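Local coordinates for protein FAD-dependent pyridine nucleotide-disulphide oxidoreductase (Desulfovibrio vulgaris, PDB 3IWA) that probably uses bound FAD to pass electrons from NADH or NADPH to a disulphide or related acceptor, as other pyridine nucleotide-disulphide oxidoreductases do, at residues V342-G347 against Q403-L408; S201-Q206 against T387-V392. All coordinates share one frame; numbering follows the deposited sequence.

Contact 1 of 2, residues V342-G347 against Q403-L408; sequences VKLFEG and QGFSTL
The phenyl ring of Phe405 lies against the backbone of Gly347, its CZ 3.6 Å from Gly347 CA. The ring reaches the turn because CG stands opposite the backbone nitrogen (chi1 180°), which carries it out beside the strand. Glycine suits the place it meets: because Gly347 has no side chain, the ring can close directly on the main chain, approaching CA obliquely. Leu344 adds a looser apolar contact, its CD1 coming to the edge of the ring, 4.3 Å from Phe405 CE1. Beyond the ring, the backbones themselves come together. Gly347 CA makes a CA-H...O contact of 3.3 Å with Ser406 O, and Glu346 O lies 3.9 Å from Thr407 CA.

Residues 344-347 form the turn of a beta-hairpin between strands 340-343 and 348-353, closed by a 3.0 Å bond from Leu344 N to Gly347 O. The two carboxylate oxygens of Asp211, on helix 202-214, share three backbone N-H groups of the turn, OD1 taking Phe345 and OD2 both Glu346 and Gly347. Lys343 bends over the turn, its NZ 2.6 Å from Leu344 O and above that carbonyl's plane, while the carboxylate of Glu346 makes a salt bridge with Lys214 and a hydrogen bond with Asn215. On the other segment, where strand 399-406 ends, Ser406 makes an ST turn: its OG accepts from Leu408 N at 2.9 Å, just ahead of the next helix, and is also hydrogen-bonded to Ile385 O.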
loop_
_atom_site.group_PDB
_atom_site.type_symbol
_atom_site.label_atom_id
_atom_site.label_comp_id
_atom_site.label_asym_id
_atom_site.label_seq_id
_atom_site.Cartn_x
_atom_site.Cartn_y
_atom_site.Cartn_z
ATOM N N VAL A 342 13.180 4.930 6.339
ATOM C CA VAL A 342 14.064 5.887 7.004
ATOM C C VAL A 342 13.813 7.293 6.438
ATOM O O VAL A 342 13.785 7.496 5.217
ATOM C CB VAL A 342 15.544 5.571 6.772
ATOM C CG1 VAL A 342 16.363 6.181 7.849
ATOM C CG2 VAL A 342 15.790 4.112 6.779
ATOM N N LYS A 343 13.631 8.258 7.324
ATOM C CA LYS A 343 13.548 9.648 6.940
ATOM C C LYS A 343 14.930 10.283 7.151
ATOM O O LYS A 343 15.530 10.152 8.229
ATOM C CB LYS A 343 12.462 10.344 7.755
ATOM C CG LYS A 343 12.427 11.879 7.634
ATOM C CD LYS A 343 11.430 12.402 6.594
ATOM C CE LYS A 343 11.685 13.895 6.271
ATOM N NZ LYS A 343 13.056 14.153 5.700
ATOM N N LEU A 344 15.438 10.915 6.089
ATOM C CA LEU A 344 16.750 11.575 6.095
ATOM C C LEU A 344 16.520 13.097 6.095
ATOM O O LEU A 344 15.461 13.560 6.494
ATOM C CB LEU A 344 17.647 11.088 4.929
ATOM C CG LEU A 344 17.889 9.578 4.820
ATOM C CD1 LEU A 344 18.634 9.237 3.564
ATOM C CD2 LEU A 344 18.638 9.084 6.018
ATOM N N PHE A 345 17.493 13.891 5.690
ATOM C CA PHE A 345 17.339 15.342 5.826
ATOM C C PHE A 345 16.225 15.842 4.931
ATOM O O PHE A 345 15.283 16.451 5.405
ATOM C CB PHE A 345 18.651 16.053 5.559
ATOM C CG PHE A 345 19.649 15.843 6.648
ATOM C CD1 PHE A 345 19.643 16.652 7.766
ATOM C CD2 PHE A 345 20.553 14.801 6.580
ATOM C CE1 PHE A 345 20.558 16.451 8.805
ATOM C CE2 PHE A 345 21.474 14.579 7.595
ATOM C CZ PHE A 345 21.483 15.411 8.717
ATOM N N GLU A 346 16.318 15.542 3.646
ATOM C CA GLU A 346 15.306 15.966 2.668
ATOM C C GLU A 346 14.567 14.774 2.035
ATOM O O GLU A 346 13.361 14.827 1.841
ATOM C CB GLU A 346 15.954 16.839 1.586
ATOM C CG GLU A 346 16.619 18.119 2.133
ATOM C CD GLU A 346 17.903 18.459 1.389
ATOM O OE1 GLU A 346 17.878 18.421 0.132
ATOM O OE2 GLU A 346 18.930 18.756 2.049
ATOM N N GLY A 347 15.264 13.693 1.735
ATOM C CA GLY A 347 14.591 12.530 1.166
ATOM C C GLY A 347 14.166 11.525 2.212
ATOM O O GLY A 347 14.528 11.636 3.375
ATOM N N GLN A 403 12.456 -1.371 -3.374
ATOM C CA GLN A 403 12.950 -0.248 -2.610
ATOM C C GLN A 403 12.787 1.072 -3.350
ATOM O O GLN A 403 12.592 1.093 -4.513
ATOM C CB GLN A 403 14.415 -0.415 -2.321
ATOM C CG GLN A 403 14.772 -1.629 -1.527
ATOM C CD GLN A 403 14.947 -2.803 -2.363
ATOM O OE1 GLN A 403 15.521 -2.709 -3.432
ATOM N NE2 GLN A 403 14.474 -3.956 -1.892
ATOM N N GLY A 404 12.903 2.190 -2.663
ATOM C CA GLY A 404 12.775 3.461 -3.329
ATOM C C GLY A 404 13.321 4.627 -2.540
ATOM O O GLY A 404 13.621 4.501 -1.346
ATOM N N PHE A 405 13.406 5.770 -3.217
ATOM C CA PHE A 405 13.789 7.012 -2.581
ATOM C C PHE A 405 12.984 8.155 -3.183
ATOM O O PHE A 405 12.695 8.163 -4.375
ATOM C CB PHE A 405 15.295 7.223 -2.759
ATOM C CG PHE A 405 15.826 8.488 -2.152
ATOM C CD1 PHE A 405 16.411 8.480 -0.906
ATOM C CD2 PHE A 405 15.782 9.670 -2.852
ATOM C CE1 PHE A 405 16.950 9.620 -0.358
ATOM C CE2 PHE A 405 16.305 10.832 -2.297
ATOM C CZ PHE A 405 16.890 10.798 -1.044
ATOM N N SER A 406 12.595 9.095 -2.335
ATOM C CA SER A 406 11.813 10.253 -2.754
ATOM C C SER A 406 11.922 11.419 -1.772
ATOM O O SER A 406 12.078 11.219 -0.586
ATOM C CB SER A 406 10.324 9.890 -2.874
ATOM O OG SER A 406 9.607 10.957 -3.498
ATOM N N THR A 407 11.762 12.636 -2.277
ATOM C CA THR A 407 11.558 13.803 -1.420
ATOM C C THR A 407 10.124 13.821 -0.895
ATOM O O THR A 407 9.808 14.499 0.080
ATOM C CB THR A 407 11.876 15.089 -2.178
ATOM O OG1 THR A 407 11.090 15.128 -3.371
ATOM C CG2 THR A 407 13.382 15.128 -2.557
ATOM N N LEU A 408 9.246 13.062 -1.528
ATOM C CA LEU A 408 7.897 12.931 -1.011
ATOM C C LEU A 408 7.789 11.645 -0.202
ATOM O O LEU A 408 7.684 10.545 -0.767
ATOM C CB LEU A 408 6.894 12.944 -2.152
ATOM C CG LEU A 408 7.114 14.048 -3.195
ATOM C CD1 LEU A 408 7.054 13.432 -4.602
ATOM C CD2 LEU A 408 6.125 15.230 -3.051
#

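Contact 2 of 2, residues S201-Q206 against T387-V392; sequences SKSLSQ and TLQLVV
Gln389 reaches from its strand to the start of helix 202-214, where its NE2 donates to Ser201 OG. The bond is nearly straight, 164° at the hydrogen, and the oxygen lies in the amide plane. At 2.5 Å between Gln389 NE2 and Ser201 OG it is unusually short, so its exact length is doubtful. A glutamine suits this place: beyond CG the chain is extended, long enough to bridge segment axes 10.2 Å apart, and it ends in a neutral amide able to donate.

Serine is equally apt at the N-cap. With its OG set between the backbone nitrogen and carbonyl carbon (chi1 68°), Ser201 turns the hydroxyl back over the first helical turn, where it accepts from Leu204 N at 3.0 Å. Two N-H groups therefore share one oxygen, and the bond that caps the helix also holds the glutamine amide in place. Leu204 CB packs beside that amide, 3.7 Å from Gln389 NE2, making this buried corner the close-fitting part of the contact.

Toward solvent the fit changes. Ser203, an exposed residue, brings its OG to 2.8 Å from Gln389 OE1, giving the amide oxygen a polar neighbour. Two residues earlier in the strand the approach is slack: Leu204 CD1 and Thr387 CG2 are 4.4 Å apart.

The helical segment runs nearly antiparallel to the strand, at 162°. Leu204 also packs on Gln403 and Phe405 of strand 399-406, while Gln389 touches Asn368 and His370 of strand 366-372. Leu388 and Leu390, alternating with these residues, pack on helix 449-461, leaving strand 386-393 between helix 202-214 and helix 449-461.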
loop_
_atom_site.group_PDB
_atom_site.type_symbol
_atom_site.label_atom_id
_atom_site.label_comp_id
_atom_site.label_asym_id
_atom_site.label_seq_id
_atom_site.Cartn_x
_atom_site.Cartn_y
_atom_site.Cartn_z
ATOM N N SER A 201 19.820 -1.217 -2.692
ATOM C CA SER A 201 20.933 -1.541 -3.617
ATOM C C SER A 201 22.076 -0.523 -3.499
ATOM O O SER A 201 21.893 0.563 -2.962
ATOM C CB SER A 201 20.462 -1.546 -5.087
ATOM O OG SER A 201 20.134 -0.218 -5.497
ATOM N N LYS A 202 23.236 -0.860 -4.043
ATOM C CA LYS A 202 24.373 0.084 -4.134
ATOM C C LYS A 202 23.992 1.375 -4.867
ATOM O O LYS A 202 24.219 2.479 -4.371
ATOM C CB LYS A 202 25.557 -0.597 -4.832
ATOM C CG LYS A 202 26.903 0.054 -4.534
ATOM C CD LYS A 202 28.096 -0.798 -4.975
ATOM C CE LYS A 202 29.371 0.085 -5.102
ATOM N NZ LYS A 202 30.433 -0.545 -5.965
ATOM N N SER A 203 23.334 1.236 -6.016
ATOM C CA SER A 203 22.920 2.379 -6.824
ATOM C C SER A 203 21.949 3.305 -6.065
ATOM O O SER A 203 22.094 4.544 -6.072
ATOM C CB SER A 203 22.318 1.896 -8.160
ATOM O OG SER A 203 20.991 1.362 -8.043
ATOM N N LEU A 204 20.982 2.706 -5.375
ATOM C CA LEU A 204 20.048 3.497 -4.590
ATOM C C LEU A 204 20.704 4.115 -3.329
ATOM O O LEU A 204 20.371 5.228 -2.904
ATOM C CB LEU A 204 18.821 2.671 -4.196
ATOM C CG LEU A 204 17.704 3.582 -3.679
ATOM C CD1 LEU A 204 17.332 4.626 -4.775
ATOM C CD2 LEU A 204 16.507 2.776 -3.269
ATOM N N SER A 205 21.619 3.389 -2.721
ATOM C CA SER A 205 22.277 3.908 -1.533
ATOM C C SER A 205 22.958 5.248 -1.770
ATOM O O SER A 205 23.017 6.060 -0.853
ATOM C CB SER A 205 23.267 2.915 -0.991
ATOM O OG SER A 205 24.418 2.968 -1.773
ATOM N N GLN A 206 23.415 5.518 -2.992
ATOM C CA GLN A 206 24.104 6.787 -3.290
ATOM C C GLN A 206 23.178 7.969 -3.127
ATOM O O GLN A 206 23.609 9.065 -2.743
ATOM C CB GLN A 206 24.626 6.857 -4.728
ATOM C CG GLN A 206 25.488 5.723 -5.232
ATOM C CD GLN A 206 26.734 5.484 -4.419
ATOM O OE1 GLN A 206 27.286 6.400 -3.781
ATOM N NE2 GLN A 206 27.198 4.232 -4.439
ATOM N N THR A 387 12.232 7.520 -7.331
ATOM C CA THR A 387 12.806 6.285 -7.862
ATOM C C THR A 387 12.298 5.049 -7.123
ATOM O O THR A 387 12.327 5.001 -5.895
ATOM C CB THR A 387 14.323 6.250 -7.692
ATOM O OG1 THR A 387 14.893 7.469 -8.174
ATOM C CG2 THR A 387 14.933 5.053 -8.433
ATOM N N LEU A 388 11.857 4.056 -7.896
ATOM C CA LEU A 388 11.584 2.715 -7.426
ATOM C C LEU A 388 12.534 1.735 -8.079
ATOM O O LEU A 388 12.823 1.845 -9.271
ATOM C CB LEU A 388 10.179 2.257 -7.818
ATOM C CG LEU A 388 8.982 2.936 -7.194
ATOM C CD1 LEU A 388 7.715 2.151 -7.602
ATOM C CD2 LEU A 388 9.163 3.046 -5.657
ATOM N N GLN A 389 12.925 0.721 -7.311
ATOM C CA GLN A 389 13.672 -0.391 -7.832
ATOM C C GLN A 389 12.941 -1.661 -7.421
ATOM O O GLN A 389 12.505 -1.777 -6.280
ATOM C CB GLN A 389 15.119 -0.357 -7.309
ATOM C CG GLN A 389 15.915 0.929 -7.695
ATOM C CD GLN A 389 17.446 0.861 -7.374
ATOM O OE1 GLN A 389 18.248 1.633 -7.905
ATOM N NE2 GLN A 389 17.826 -0.043 -6.515
ATOM N N LEU A 390 12.790 -2.587 -8.362
ATOM C CA LEU A 390 12.006 -3.778 -8.202
ATOM C C LEU A 390 12.935 -4.930 -8.436
ATOM O O LEU A 390 13.686 -4.915 -9.419
ATOM C CB LEU A 390 10.864 -3.806 -9.232
ATOM C CG LEU A 390 9.695 -4.787 -9.059
ATOM C CD1 LEU A 390 8.800 -4.335 -7.880
ATOM C CD2 LEU A 390 8.820 -4.932 -10.390
ATOM N N VAL A 391 12.909 -5.915 -7.535
ATOM C CA VAL A 391 13.844 -7.033 -7.598
ATOM C C VAL A 391 13.106 -8.260 -7.995
ATOM O O VAL A 391 12.164 -8.653 -7.346
ATOM C CB VAL A 391 14.586 -7.258 -6.251
ATOM C CG1 VAL A 391 15.619 -8.301 -6.413
ATOM C CG2 VAL A 391 15.246 -5.966 -5.756
ATOM N N VAL A 392 13.550 -8.893 -9.074
ATOM C CA VAL A 392 12.769 -9.928 -9.750
ATOM C C VAL A 392 13.597 -11.178 -9.982
ATOM O O VAL A 392 14.735 -11.097 -10.444
ATOM C CB VAL A 392 12.290 -9.405 -11.125
ATOM C CG1 VAL A 392 11.553 -10.485 -11.879
ATOM C CG2 VAL A 392 11.436 -8.164 -10.951
#

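In the fold
From the N terminus, the chain first supplies 201-206, on helix 202-214, which connects the neighbouring parallel strands 185-189 and 218-220 as a beta-alpha-beta crossover of the Rossmann-type sheet. It returns to this region at 387-392, where contact 2 closes a loop with 180 residues between its segments. Inside that loop lies the hairpin turn at 342-347, whose partner, 403-408, comes later; contact 1 thus spans 55 intervening residues, and the two contacts cross rather than nest. Their centres are 13 Å apart, linked through neighbouring strands 386-393 and 399-406. Contact 1 is internal to the dimerisation domain, whereas contact 2 joins its antiparallel sheet to the pyridine nucleotide-disulphide oxidoreductase part of the chain.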